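Dextranase (Pseudarthrobacter oxydans, PDB 6NZS) catalyses the endohydrolysis of (1->6)-alpha-D-glucosidic linkages in dextran, as a member of glycoside hydrolase family 49. Local coordinates at residues K64-Y69 with G74-S79. Numbering follows the deposited sequence.
Sequences KDKIGY and GAEFSS
Lys66 and Glu76 meet in a single salt bridge, a worked example of how one long side chain can tie a loop to the first turn of a helix while the two backbones stay apart, 10.3 Å between Lys66 CA and Ala75 CA. Followed outward, Lys66 first sets CB 3.7 Å above the plane of the Tyr69 ring, displaced toward its rim. From CG the chain runs extended, chi2 to chi4 all near 180°, which carries NZ across to the helix. CE comes within 3.3 Å of Glu76 OE2, and NZ closes the bridge at 2.8 Å from the same oxygen, on the anti lone pair. A second acceptor, Lys71 O, also holds NZ.

Glu76 comes to meet it bent, its turn at chi2 (76°) folding the carboxylate back toward the start of the helix, and the two side chains cross at about a right angle. Its OE1 accepts from Gly74 N at 2.9 Å through the syn lone pair, while OE2 also takes Asp73 N. With both oxygens engaged the carboxylate's rotation is probably fixed.

The contact lies at the surface of the N-terminal Ig-like domain, where the loop following strand 51-58 leads into helix 76-81; the next residue of that helix, Phe77, packs on Tyr155 and Ala157 of strand 154-159.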
loop_
_atom_site.group_PDB
_atom_site.type_symbol
_atom_site.label_atom_id
_atom_site.label_comp_id
_atom_site.label_asym_id
_atom_site.label_seq_id
_atom_site.Cartn_x
_atom_site.Cartn_y
_atom_site.Cartn_z
ATOM N N LYS A 64 -7.619 17.762 9.817
ATOM C CA LYS A 64 -8.136 18.985 9.227
ATOM C C LYS A 64 -9.591 18.810 8.822
ATOM O O LYS A 64 -10.054 17.706 8.520
ATOM C CB LYS A 64 -7.314 19.367 7.995
ATOM C CG LYS A 64 -5.893 19.764 8.327
ATOM C CD LYS A 64 -5.126 20.134 7.071
ATOM C CE LYS A 64 -4.567 18.898 6.396
ATOM N NZ LYS A 64 -3.840 19.234 5.135
ATOM N N ASP A 65 -10.324 19.919 8.838
ATOM C CA ASP A 65 -11.602 19.948 8.156
ATOM C C ASP A 65 -11.376 19.931 6.648
ATOM O O ASP A 65 -10.278 20.200 6.154
ATOM C CB ASP A 65 -12.368 21.223 8.510
ATOM C CG ASP A 65 -12.823 21.254 9.953
ATOM O OD1 ASP A 65 -13.053 20.177 10.542
ATOM O OD2 ASP A 65 -12.964 22.369 10.494
ATOM N N LYS A 66 -12.435 19.597 5.915
ATOM C CA LYS A 66 -12.405 19.716 4.463
ATOM C C LYS A 66 -12.348 21.193 4.094
ATOM O O LYS A 66 -13.246 21.964 4.454
ATOM C CB LYS A 66 -13.660 19.081 3.872
ATOM C CG LYS A 66 -13.794 17.596 4.175
ATOM C CD LYS A 66 -15.109 17.064 3.636
ATOM C CE LYS A 66 -15.219 15.561 3.811
ATOM N NZ LYS A 66 -16.491 15.012 3.284
ATOM N N ILE A 67 -11.291 21.596 3.398
ATOM C CA ILE A 67 -11.103 22.987 3.003
ATOM C C ILE A 67 -11.367 23.086 1.508
ATOM O O ILE A 67 -10.636 22.502 0.696
ATOM C CB ILE A 67 -9.706 23.506 3.365
ATOM C CG1 ILE A 67 -9.541 23.578 4.886
ATOM C CG2 ILE A 67 -9.463 24.871 2.728
ATOM C CD1 ILE A 67 -10.677 24.259 5.602
ATOM N N GLY A 68 -12.413 23.820 1.142
ATOM C CA GLY A 68 -12.728 24.050 -0.252
ATOM C C GLY A 68 -13.643 23.034 -0.894
ATOM O O GLY A 68 -13.816 23.072 -2.119
ATOM N N TYR A 69 -14.230 22.126 -0.118
ATOM C CA TYR A 69 -15.132 21.128 -0.669
ATOM C C TYR A 69 -15.991 20.546 0.443
ATOM O O TYR A 69 -15.653 20.623 1.629
ATOM C CB TYR A 69 -14.379 20.017 -1.416
ATOM C CG TYR A 69 -13.507 19.130 -0.545
ATOM C CD1 TYR A 69 -12.235 19.534 -0.175
ATOM C CD2 TYR A 69 -13.955 17.882 -0.123
ATOM C CE1 TYR A 69 -11.426 18.723 0.610
ATOM C CE2 TYR A 69 -13.153 17.065 0.669
ATOM C CZ TYR A 69 -11.893 17.495 1.023
ATOM O OH TYR A 69 -11.082 16.696 1.803
ATOM N N GLY A 74 -13.527 9.895 1.045
ATOM C CA GLY A 74 -13.102 8.556 1.399
ATOM C C GLY A 74 -12.573 8.400 2.808
ATOM O O GLY A 74 -12.431 7.261 3.272
ATOM N N ALA A 75 -12.288 9.499 3.503
ATOM C CA ALA A 75 -11.801 9.448 4.873
ATOM C C ALA A 75 -12.910 9.584 5.900
ATOM O O ALA A 75 -12.615 9.710 7.092
ATOM C CB ALA A 75 -10.746 10.535 5.097
ATOM N N GLU A 76 -14.175 9.532 5.473
ATOM C CA GLU A 76 -15.279 9.784 6.395
ATOM C C GLU A 76 -15.317 8.764 7.527
ATOM O O GLU A 76 -15.351 9.139 8.705
ATOM C CB GLU A 76 -16.605 9.813 5.638
ATOM C CG GLU A 76 -16.846 11.104 4.861
ATOM C CD GLU A 76 -16.032 11.205 3.577
ATOM O OE1 GLU A 76 -15.639 10.156 3.016
ATOM O OE2 GLU A 76 -15.789 12.340 3.130
ATOM N N PHE A 77 -15.333 7.465 7.200
ATOM C CA PHE A 77 -15.417 6.467 8.264
ATOM C C PHE A 77 -14.192 6.518 9.163
ATOM O O PHE A 77 -14.310 6.511 10.393
ATOM C CB PHE A 77 -15.572 5.049 7.714
ATOM C CG PHE A 77 -15.522 3.995 8.798
ATOM C CD1 PHE A 77 -16.553 3.893 9.719
ATOM C CD2 PHE A 77 -14.435 3.131 8.919
ATOM C CE1 PHE A 77 -16.519 2.946 10.731
ATOM C CE2 PHE A 77 -14.400 2.175 9.936
ATOM C CZ PHE A 77 -15.439 2.085 10.839
ATOM N N SER A 78 -13.000 6.563 8.567
ATOM C CA SER A 78 -11.792 6.551 9.386
ATOM C C SER A 78 -11.750 7.751 10.330
ATOM O O SER A 78 -11.395 7.614 11.506
ATOM C CB SER A 78 -10.555 6.502 8.501
ATOM O OG SER A 78 -10.440 7.663 7.707
ATOM N N SER A 79 -12.139 8.927 9.843
ATOM C CA SER A 79 -12.183 10.117 10.688
ATOM C C SER A 79 -13.224 9.974 11.795
ATOM O O SER A 79 -12.937 10.236 12.971
ATOM C CB SER A 79 -12.479 11.336 9.815
ATOM O OG SER A 79 -12.562 12.516 10.592
#